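Local atomic coordinates of CYTH domain-containing protein (Pyrococcus horikoshii, PDB entry 2EEN), a protein that is of unknown function but has a CYTH domain, the fold of class IV adenylyl cyclases and thiamine triphosphatases, and so may act on phosphorylated compounds. Residues Glu73-Arg78 and Asp144-Ala149; Tyr115-Val120 and Glu154-Glu159; Glu31-Gln36 and Lys91-Leu96. All coordinates share one frame; numbering follows the deposited sequence.

Interaction 1. Residues Glu73-Arg78 and Asp144-Ala149; sequences EKSKTR and DEIPEA
Thr77 and Ile146 meet tip to tip, methyl against methyl: Thr77 CG2 lies 3.6 Å from Ile146 CD1, the closest approach between 73-78 and 144-149. A second branch of the isoleucine, CG2, comes beside the polar side of the threonine at 4.0 Å from Thr77 OG1 and brushes Ser75 OG at 4.4 Å. The torsion of Thr77 (chi1 -59°) sorts the two branches, setting CG2 anti to the backbone N, where it meets Ile146, and keeping OG1 beside that N. There OG1 donates to Ser75 OG at 2.8 Å. Ser75 OG also accepts from the backbone N of Thr77 at 3.3 Å in a fairly straight bond (162°) and is hydrogen-bonded to Asp72 OD2 within the loop, while Thr77 OG1 has a further weak bond with Glu5 N of strand 3-9. With an alanine here the CG2 methyl and the hydroxyl go, which is likely to open a gap beside Ile146 CD1 and cost Ser75 OG one of its bonds. Around this small, buried apolar spot the contact is loose. No hydrogen bond crosses it, and on the solvent side Glu73, Lys74, Pro147 and Glu148 are exposed and make no contact across. Val4 of strand 3-9 touches both Thr77 and Ile146, and Ile71 and Val140 add to the packing round the isoleucine. The serine forms an ST turn in the loop leading into strand 78-85, and the contact sets this loop against the N-terminal part of helix 146-160, which packs beside the antiparallel sheet of the CYTH fold.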
loop_
_atom_site.group_PDB
_atom_site.type_symbol
_atom_site.label_atom_id
_atom_site.label_comp_id
_atom_site.label_asym_id
_atom_site.label_seq_id
_atom_site.Cartn_x
_atom_site.Cartn_y
_atom_site.Cartn_z
ATOM N N GLU A 73 -18.602 21.055 4.152
ATOM C CA GLU A 73 -19.182 21.752 3.007
ATOM C C GLU A 73 -18.373 22.984 2.612
ATOM O O GLU A 73 -18.438 23.435 1.467
ATOM C CB GLU A 73 -20.619 22.190 3.323
ATOM C CG GLU A 73 -21.314 21.357 4.387
ATOM C CD GLU A 73 -20.713 21.551 5.770
ATOM O OE1 GLU A 73 -20.752 22.691 6.282
ATOM O OE2 GLU A 73 -20.199 20.568 6.345
ATOM N N LYS A 74 -17.614 23.520 3.560
ATOM C CA LYS A 74 -16.818 24.719 3.323
ATOM C C LYS A 74 -15.353 24.477 2.976
ATOM O O LYS A 74 -14.600 25.434 2.795
ATOM C CB LYS A 74 -16.883 25.643 4.541
ATOM C CG LYS A 74 -18.154 26.476 4.650
ATOM C CD LYS A 74 -19.352 25.650 5.071
ATOM C CE LYS A 74 -20.515 26.555 5.447
ATOM N NZ LYS A 74 -20.814 27.543 4.373
ATOM N N SER A 75 -14.942 23.216 2.888
ATOM C CA SER A 75 -13.548 22.939 2.565
ATOM C C SER A 75 -13.373 21.580 1.873
ATOM O O SER A 75 -14.316 20.859 1.591
ATOM C CB SER A 75 -12.735 22.988 3.862
ATOM O OG SER A 75 -13.027 21.830 4.642
ATOM N N LYS A 76 -12.102 21.269 1.563
ATOM C CA LYS A 76 -11.793 19.990 0.931
ATOM C C LYS A 76 -11.312 18.962 1.965
ATOM O O LYS A 76 -10.731 17.937 1.641
ATOM C CB LYS A 76 -10.677 20.231 -0.090
ATOM C CG LYS A 76 -11.055 21.253 -1.167
ATOM C CD LYS A 76 -9.856 21.640 -2.039
ATOM C CE LYS A 76 -9.118 20.420 -2.601
ATOM N NZ LYS A 76 -7.967 20.865 -3.380
ATOM N N THR A 77 -11.534 19.293 3.254
ATOM C CA THR A 77 -11.068 18.420 4.329
ATOM C C THR A 77 -11.657 17.020 4.223
ATOM O O THR A 77 -12.855 16.838 4.042
ATOM C CB THR A 77 -11.490 19.022 5.667
ATOM O OG1 THR A 77 -10.924 20.329 5.809
ATOM C CG2 THR A 77 -10.989 18.137 6.810
ATOM N N ARG A 78 -10.785 16.034 4.360
ATOM C CA ARG A 78 -11.208 14.649 4.281
ATOM C C ARG A 78 -10.233 13.764 5.026
ATOM O O ARG A 78 -9.102 14.160 5.308
ATOM C CB ARG A 78 -11.267 14.218 2.821
ATOM C CG ARG A 78 -9.925 14.299 2.122
ATOM C CD ARG A 78 -10.109 14.713 0.676
ATOM N NE ARG A 78 -11.147 13.914 0.045
ATOM C CZ ARG A 78 -11.743 14.234 -1.096
ATOM N NH1 ARG A 78 -11.398 15.341 -1.739
ATOM N NH2 ARG A 78 -12.696 13.452 -1.585
ATOM N N ASP A 144 -15.015 18.493 14.874
ATOM C CA ASP A 144 -15.745 19.709 15.219
ATOM C C ASP A 144 -14.835 20.935 15.298
ATOM O O ASP A 144 -15.280 22.063 15.476
ATOM C CB ASP A 144 -16.452 19.491 16.560
ATOM C CG ASP A 144 -17.828 18.883 16.308
ATOM O OD1 ASP A 144 -18.581 19.467 15.526
ATOM O OD2 ASP A 144 -18.128 17.840 16.884
ATOM N N GLU A 145 -13.513 20.676 15.213
ATOM C CA GLU A 145 -12.568 21.782 15.168
ATOM C C GLU A 145 -12.326 22.263 13.731
ATOM O O GLU A 145 -11.685 23.272 13.493
ATOM C CB GLU A 145 -11.256 21.312 15.795
ATOM C CG GLU A 145 -11.429 20.894 17.255
ATOM C CD GLU A 145 -10.095 20.448 17.812
ATOM O OE1 GLU A 145 -9.461 19.596 17.207
ATOM O OE2 GLU A 145 -9.711 20.939 18.874
ATOM N N ILE A 146 -12.843 21.486 12.753
ATOM C CA ILE A 146 -12.621 21.844 11.346
ATOM C C ILE A 146 -13.239 23.201 10.976
ATOM O O ILE A 146 -12.629 24.044 10.330
ATOM C CB ILE A 146 -13.237 20.749 10.474
ATOM C CG1 ILE A 146 -12.421 19.458 10.587
ATOM C CG2 ILE A 146 -13.233 21.185 8.997
ATOM C CD1 ILE A 146 -13.020 18.326 9.753
ATOM N N PRO A 147 -14.495 23.463 11.379
ATOM C CA PRO A 147 -15.109 24.748 11.041
ATOM C C PRO A 147 -14.264 25.962 11.424
ATOM O O PRO A 147 -14.074 26.864 10.613
ATOM C CB PRO A 147 -16.442 24.690 11.784
ATOM C CG PRO A 147 -16.790 23.235 11.686
ATOM C CD PRO A 147 -15.473 22.574 12.036
ATOM N N GLU A 148 -13.754 25.979 12.653
ATOM C CA GLU A 148 -12.923 27.092 13.118
ATOM C C GLU A 148 -11.667 27.233 12.261
ATOM O O GLU A 148 -11.301 28.339 11.851
ATOM C CB GLU A 148 -12.496 26.877 14.574
ATOM C CG GLU A 148 -13.629 26.848 15.584
ATOM C CD GLU A 148 -13.149 26.489 16.981
ATOM O OE1 GLU A 148 -12.359 27.267 17.561
ATOM O OE2 GLU A 148 -13.556 25.424 17.498
ATOM N N ALA A 149 -11.006 26.107 12.007
ATOM C CA ALA A 149 -9.785 26.103 11.205
ATOM C C ALA A 149 -10.056 26.604 9.794
ATOM O O ALA A 149 -9.262 27.354 9.234
ATOM C CB ALA A 149 -9.190 24.701 11.153
#

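Interaction 2. Residues Tyr115-Val120 and Glu154-Glu159; sequences YVEKGV and EKILRE
The carboxylate of Glu117 is the flat group that reaches across, bringing OE1 to 4.2 Å from Ile156 CD1. The other flat groups serve their own segments: the Tyr115 ring has Glu117 N over one face, 3.9 Å above the plane and nearer the ring's rim than its centre, while the Arg158 guanidinium takes Glu154 OE2 at its edge, in plane, through a weak bond from NE within a salt bridge. Glu117 has CG staggered between N and C (chi1 49°), and its chain then runs extended past the methyl of Ile156, which it meets at a slant. Its OE2 pairs with Lys152 NZ, one turn before Ile156 on the helix, so a salt bridge flanks an otherwise apolar contact. Beside it, Ile156 sets its CD1 against the hairpin, meeting Val116 CG1 tip to tip at 4.0 Å and lying 4.3 Å from Val120 CG1. One methyl thus makes all the close approaches from the helix side, at ordinary apolar distances and without a hydrogen bond. Ile122 and Ile136 of the sheet extend the patch round Ile156. The two valines are brought together by the backbone: Val120 O accepts from Val116 N at 3.0 Å and, weakly, from Glu117 N at 3.4 Å, and Val120 N returns a bond to Glu117 O at 2.9 Å. Gly119, with a positive phi of 75°, completes the bend. The two bonds to Val120 O make a classic beta bulge that runs straight into the type II turn Glu117-Val120, closing the hairpin of strands 102-117 and 120-127 against helix 146-160.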
loop_
_atom_site.group_PDB
_atom_site.type_symbol
_atom_site.label_atom_id
_atom_site.label_comp_id
_atom_site.label_asym_id
_atom_site.label_seq_id
_atom_site.Cartn_x
_atom_site.Cartn_y
_atom_site.Cartn_z
ATOM N N TYR A 115 5.801 28.916 4.796
ATOM C CA TYR A 115 5.434 28.825 6.202
ATOM C C TYR A 115 4.561 30.028 6.565
ATOM O O TYR A 115 4.976 31.166 6.389
ATOM C CB TYR A 115 6.699 28.851 7.063
ATOM C CG TYR A 115 6.429 28.858 8.551
ATOM C CD1 TYR A 115 6.284 27.669 9.260
ATOM C CD2 TYR A 115 6.322 30.058 9.252
ATOM C CE1 TYR A 115 6.044 27.675 10.635
ATOM C CE2 TYR A 115 6.079 30.071 10.628
ATOM C CZ TYR A 115 5.944 28.881 11.305
ATOM O OH TYR A 115 5.717 28.896 12.661
ATOM N N VAL A 116 3.352 29.779 7.061
ATOM C CA VAL A 116 2.456 30.870 7.450
ATOM C C VAL A 116 2.548 31.088 8.949
ATOM O O VAL A 116 2.853 32.189 9.415
ATOM C CB VAL A 116 1.006 30.554 7.066
ATOM C CG1 VAL A 116 0.063 31.635 7.598
ATOM C CG2 VAL A 116 0.901 30.469 5.562
ATOM N N GLU A 117 2.259 30.034 9.699
ATOM C CA GLU A 117 2.353 30.067 11.148
ATOM C C GLU A 117 2.527 28.638 11.613
ATOM O O GLU A 117 2.582 27.722 10.796
ATOM C CB GLU A 117 1.128 30.731 11.783
ATOM C CG GLU A 117 -0.208 30.252 11.299
ATOM C CD GLU A 117 -1.334 31.112 11.847
ATOM O OE1 GLU A 117 -1.459 32.286 11.429
ATOM O OE2 GLU A 117 -2.082 30.618 12.710
ATOM N N LYS A 118 2.637 28.429 12.915
ATOM C CA LYS A 118 2.863 27.080 13.384
ATOM C C LYS A 118 1.779 26.134 12.897
ATOM O O LYS A 118 0.596 26.332 13.165
ATOM C CB LYS A 118 2.941 27.043 14.904
ATOM C CG LYS A 118 3.315 25.673 15.430
ATOM C CD LYS A 118 3.513 25.688 16.931
ATOM C CE LYS A 118 3.889 24.312 17.433
ATOM N NZ LYS A 118 2.765 23.352 17.269
ATOM N N GLY A 119 2.198 25.117 12.157
ATOM C CA GLY A 119 1.255 24.135 11.661
ATOM C C GLY A 119 0.395 24.585 10.501
ATOM O O GLY A 119 -0.527 23.868 10.115
ATOM N N VAL A 120 0.679 25.759 9.947
ATOM C CA VAL A 120 -0.095 26.259 8.809
ATOM C C VAL A 120 0.840 26.542 7.646
ATOM O O VAL A 120 1.803 27.308 7.779
ATOM C CB VAL A 120 -0.858 27.540 9.148
ATOM C CG1 VAL A 120 -1.705 27.961 7.951
ATOM C CG2 VAL A 120 -1.746 27.310 10.373
ATOM N N GLU A 154 -9.421 30.419 5.576
ATOM C CA GLU A 154 -10.080 31.176 4.529
ATOM C C GLU A 154 -9.689 32.640 4.682
ATOM O O GLU A 154 -9.442 33.326 3.697
ATOM C CB GLU A 154 -11.601 31.036 4.618
ATOM C CG GLU A 154 -12.308 31.551 3.378
ATOM C CD GLU A 154 -13.818 31.514 3.496
ATOM O OE1 GLU A 154 -14.359 30.482 3.948
ATOM O OE2 GLU A 154 -14.465 32.515 3.123
ATOM N N LYS A 155 -9.624 33.111 5.926
ATOM C CA LYS A 155 -9.251 34.499 6.182
ATOM C C LYS A 155 -7.842 34.797 5.680
ATOM O O LYS A 155 -7.601 35.824 5.048
ATOM C CB LYS A 155 -9.345 34.822 7.678
ATOM C CG LYS A 155 -8.928 36.249 8.016
ATOM C CD LYS A 155 -9.255 36.604 9.458
ATOM C CE LYS A 155 -9.130 38.102 9.684
ATOM N NZ LYS A 155 -9.535 38.498 11.060
ATOM N N ILE A 156 -6.907 33.890 5.950
ATOM C CA ILE A 156 -5.530 34.073 5.506
ATOM C C ILE A 156 -5.455 34.196 3.985
ATOM O O ILE A 156 -4.785 35.084 3.460
ATOM C CB ILE A 156 -4.643 32.904 5.978
ATOM C CG1 ILE A 156 -4.503 32.951 7.501
ATOM C CG2 ILE A 156 -3.275 32.982 5.323
ATOM C CD1 ILE A 156 -3.870 31.717 8.091
ATOM N N LEU A 157 -6.151 33.314 3.275
ATOM C CA LEU A 157 -6.140 33.367 1.818
ATOM C C LEU A 157 -6.814 34.619 1.263
ATOM O O LEU A 157 -6.313 35.230 0.320
ATOM C CB LEU A 157 -6.804 32.120 1.229
ATOM C CG LEU A 157 -5.960 30.858 1.392
ATOM C CD1 LEU A 157 -6.608 29.711 0.640
ATOM C CD2 LEU A 157 -4.554 31.121 0.866
ATOM N N ARG A 158 -7.940 35.007 1.850
ATOM C CA ARG A 158 -8.631 36.197 1.371
ATOM C C ARG A 158 -7.778 37.437 1.610
ATOM O O ARG A 158 -7.798 38.380 0.814
ATOM C CB ARG A 158 -10.004 36.327 2.039
ATOM C CG ARG A 158 -11.033 35.378 1.439
ATOM C CD ARG A 158 -12.442 35.642 1.933
ATOM N NE ARG A 158 -13.406 34.926 1.104
ATOM C CZ ARG A 158 -13.707 35.265 -0.148
ATOM N NH1 ARG A 158 -13.128 36.316 -0.714
ATOM N NH2 ARG A 158 -14.572 34.538 -0.842
ATOM N N GLU A 159 -7.000 37.429 2.688
ATOM C CA GLU A 159 -6.137 38.563 2.983
ATOM C C GLU A 159 -4.990 38.653 1.982
ATOM O O GLU A 159 -4.324 39.687 1.879
ATOM C CB GLU A 159 -5.585 38.458 4.402
ATOM C CG GLU A 159 -6.640 38.668 5.476
ATOM C CD GLU A 159 -7.065 40.125 5.686
ATOM O OE1 GLU A 159 -6.532 41.056 5.036
ATOM O OE2 GLU A 159 -7.934 40.327 6.559
#

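Interaction 3. Residues Glu31-Gln36 and Lys91-Leu96; sequences EDIYYQ and KYFELL
Phe93 and Leu96, one turn apart on helix 91-96, are the residues that meet Ile33 and Tyr35 of strand 31-36. Lys91 and Tyr92 turn to the second subunit: Tyr92 OH is hydrogen-bonded to Tyr92 OH of that chain, and Lys91 NZ to the backbone O of its Glu82. Next, Phe93 brings the CD1-CE1 edge of its ring to the strand side chains. Tyr35 OH comes in the plane of that ring, at its edge, 3.0 Å from Phe93 CD1 and 3.3 Å from Phe93 CE1, a tight fit with no hydrogen bond. The Ile33 and Phe93 side chains cross at about a right angle, with Ile33 CD1 3.4 Å from Phe93 CE1. Glu94 and Leu95 follow on the side facing the other subunit, packing on its Ile81 and Tyr66. Leu96 then comes back to the strand. With its CG anti to the carbonyl carbon (chi1 -71°), it carries CD1 over one face of the Tyr35 ring, 3.7 Å from the centroid and 21° off the normal, as a CH-pi contact displaced toward the CE1-CZ bond, with Tyr35 CE1 3.4 Å from that methyl. Ile51 of neighbouring strand 48-56 touches Tyr35, Phe93 and Leu96. Helix segment 91-96 runs nearly parallel to strand segment 31-36 (20°), the axes 11.5 Å apart at closest, and helix 89-98 is layered between the sheet and the second subunit.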
loop_
_atom_site.group_PDB
_atom_site.type_symbol
_atom_site.label_atom_id
_atom_site.label_comp_id
_atom_site.label_asym_id
_atom_site.label_seq_id
_atom_site.Cartn_x
_atom_site.Cartn_y
_atom_site.Cartn_z
ATOM N N GLU A 31 4.027 14.673 -9.406
ATOM C CA GLU A 31 3.497 13.912 -10.521
ATOM C C GLU A 31 2.601 12.891 -9.836
ATOM O O GLU A 31 3.082 11.961 -9.195
ATOM C CB GLU A 31 4.628 13.240 -11.295
ATOM C CG GLU A 31 5.462 14.233 -12.094
ATOM C CD GLU A 31 6.794 13.662 -12.535
ATOM O OE1 GLU A 31 6.822 12.510 -13.019
ATOM O OE2 GLU A 31 7.812 14.370 -12.409
ATOM N N ASP A 32 1.294 13.101 -9.946
ATOM C CA ASP A 32 0.326 12.214 -9.316
ATOM C C ASP A 32 -0.400 11.343 -10.305
ATOM O O ASP A 32 -0.774 11.793 -11.390
ATOM C CB ASP A 32 -0.738 13.010 -8.558
ATOM C CG ASP A 32 -0.161 13.847 -7.453
ATOM O OD1 ASP A 32 0.821 13.402 -6.836
ATOM O OD2 ASP A 32 -0.704 14.941 -7.190
ATOM N N ILE A 33 -0.598 10.088 -9.929
ATOM C CA ILE A 33 -1.362 9.188 -10.765
ATOM C C ILE A 33 -2.569 8.819 -9.916
ATOM O O ILE A 33 -2.421 8.296 -8.807
ATOM C CB ILE A 33 -0.585 7.902 -11.140
ATOM C CG1 ILE A 33 0.620 8.237 -12.029
ATOM C CG2 ILE A 33 -1.498 6.970 -11.914
ATOM C CD1 ILE A 33 1.359 7.044 -12.564
ATOM N N TYR A 34 -3.758 9.134 -10.414
ATOM C CA TYR A 34 -4.979 8.809 -9.692
ATOM C C TYR A 34 -5.589 7.556 -10.279
ATOM O O TYR A 34 -5.558 7.352 -11.493
ATOM C CB TYR A 34 -5.973 9.961 -9.769
ATOM C CG TYR A 34 -5.625 11.084 -8.839
ATOM C CD1 TYR A 34 -6.087 11.097 -7.525
ATOM C CD2 TYR A 34 -4.819 12.136 -9.268
ATOM C CE1 TYR A 34 -5.754 12.135 -6.663
ATOM C CE2 TYR A 34 -4.480 13.178 -8.411
ATOM C CZ TYR A 34 -4.951 13.169 -7.113
ATOM O OH TYR A 34 -4.606 14.191 -6.268
ATOM N N TYR A 35 -6.155 6.730 -9.409
ATOM C CA TYR A 35 -6.740 5.457 -9.801
ATOM C C TYR A 35 -8.228 5.324 -9.585
ATOM O O TYR A 35 -8.821 6.029 -8.773
ATOM C CB TYR A 35 -6.058 4.341 -9.019
ATOM C CG TYR A 35 -4.602 4.208 -9.328
ATOM C CD1 TYR A 35 -3.653 4.930 -8.609
ATOM C CD2 TYR A 35 -4.164 3.376 -10.356
ATOM C CE1 TYR A 35 -2.302 4.828 -8.905
ATOM C CE2 TYR A 35 -2.819 3.265 -10.658
ATOM C CZ TYR A 35 -1.894 3.992 -9.930
ATOM O OH TYR A 35 -0.559 3.877 -10.221
ATOM N N GLN A 36 -8.823 4.399 -10.331
ATOM C CA GLN A 36 -10.233 4.089 -10.191
ATOM C C GLN A 36 -10.255 2.746 -9.490
ATOM O O GLN A 36 -9.374 1.912 -9.700
ATOM C CB GLN A 36 -10.912 3.965 -11.554
ATOM C CG GLN A 36 -12.357 3.473 -11.495
ATOM C CD GLN A 36 -13.267 4.355 -10.644
ATOM O OE1 GLN A 36 -13.157 4.386 -9.415
ATOM N NE2 GLN A 36 -14.175 5.075 -11.301
ATOM N N LYS A 91 6.881 -1.657 -8.229
ATOM C CA LYS A 91 6.097 -2.768 -7.712
ATOM C C LYS A 91 4.734 -2.291 -7.239
ATOM O O LYS A 91 3.735 -3.001 -7.396
ATOM C CB LYS A 91 6.837 -3.460 -6.570
ATOM C CG LYS A 91 8.105 -4.142 -7.034
ATOM C CD LYS A 91 8.680 -5.019 -5.948
ATOM C CE LYS A 91 9.826 -5.856 -6.480
ATOM N NZ LYS A 91 10.314 -6.814 -5.446
ATOM N N TYR A 92 4.683 -1.095 -6.657
ATOM C CA TYR A 92 3.403 -0.568 -6.204
ATOM C C TYR A 92 2.517 -0.311 -7.421
ATOM O O TYR A 92 1.321 -0.594 -7.399
ATOM C CB TYR A 92 3.601 0.715 -5.387
ATOM C CG TYR A 92 4.053 0.459 -3.962
ATOM C CD1 TYR A 92 5.399 0.264 -3.654
ATOM C CD2 TYR A 92 3.125 0.392 -2.923
ATOM C CE1 TYR A 92 5.810 0.009 -2.342
ATOM C CE2 TYR A 92 3.525 0.139 -1.614
ATOM C CZ TYR A 92 4.868 -0.051 -1.331
ATOM O OH TYR A 92 5.266 -0.290 -0.030
ATOM N N PHE A 93 3.104 0.218 -8.490
ATOM C CA PHE A 93 2.338 0.459 -9.708
ATOM C C PHE A 93 1.799 -0.864 -10.240
ATOM O O PHE A 93 0.647 -0.961 -10.659
ATOM C CB PHE A 93 3.212 1.112 -10.782
ATOM C CG PHE A 93 3.449 2.572 -10.564
ATOM C CD1 PHE A 93 2.383 3.459 -10.495
ATOM C CD2 PHE A 93 4.740 3.068 -10.426
ATOM C CE1 PHE A 93 2.595 4.817 -10.292
ATOM C CE2 PHE A 93 4.961 4.427 -10.222
ATOM C CZ PHE A 93 3.885 5.300 -10.154
ATOM N N GLU A 94 2.644 -1.888 -10.223
ATOM C CA GLU A 94 2.252 -3.201 -10.712
ATOM C C GLU A 94 1.178 -3.828 -9.820
ATOM O O GLU A 94 0.225 -4.433 -10.312
ATOM C CB GLU A 94 3.484 -4.108 -10.789
ATOM C CG GLU A 94 3.239 -5.457 -11.435
ATOM C CD GLU A 94 4.515 -6.269 -11.575
ATOM O OE1 GLU A 94 5.259 -6.391 -10.577
ATOM O OE2 GLU A 94 4.771 -6.790 -12.679
ATOM N N LEU A 95 1.334 -3.675 -8.511
ATOM C CA LEU A 95 0.376 -4.229 -7.562
ATOM C C LEU A 95 -1.014 -3.641 -7.789
ATOM O O LEU A 95 -2.008 -4.364 -7.875
ATOM C CB LEU A 95 0.827 -3.941 -6.128
ATOM C CG LEU A 95 -0.141 -4.399 -5.036
ATOM C CD1 LEU A 95 -0.452 -5.880 -5.216
ATOM C CD2 LEU A 95 0.470 -4.134 -3.667
ATOM N N LEU A 96 -1.084 -2.322 -7.882
ATOM C CA LEU A 96 -2.361 -1.672 -8.115
ATOM C C LEU A 96 -2.990 -2.170 -9.415
ATOM O O LEU A 96 -4.173 -2.469 -9.456
ATOM C CB LEU A 96 -2.183 -0.151 -8.156
ATOM C CG LEU A 96 -1.877 0.511 -6.809
ATOM C CD1 LEU A 96 -1.794 2.017 -6.985
ATOM C CD2 LEU A 96 -2.972 0.163 -5.810
#

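How the interactions relate
Interactions 1 and 2 lie 14 Å apart between centres and share helix 146-160, whose start meets the loop 73-78 and whose later turns meet the hairpin 115-120. Interaction 3 sits across the chain's centre from both, about 28 Å and 32 Å away between centres, where helix 89-98 lies at the dimer interface. Along the chain, interaction 3 closes before interaction 2 opens, while interaction 1 alternates with each of them. Strands 23-36 and 102-117, used by interactions 3 and 2, are neighbours in the one antiparallel sheet. The three contacts thus fix helices on opposite sides of a single CYTH domain, with the second subunit reaching interaction 3 alone.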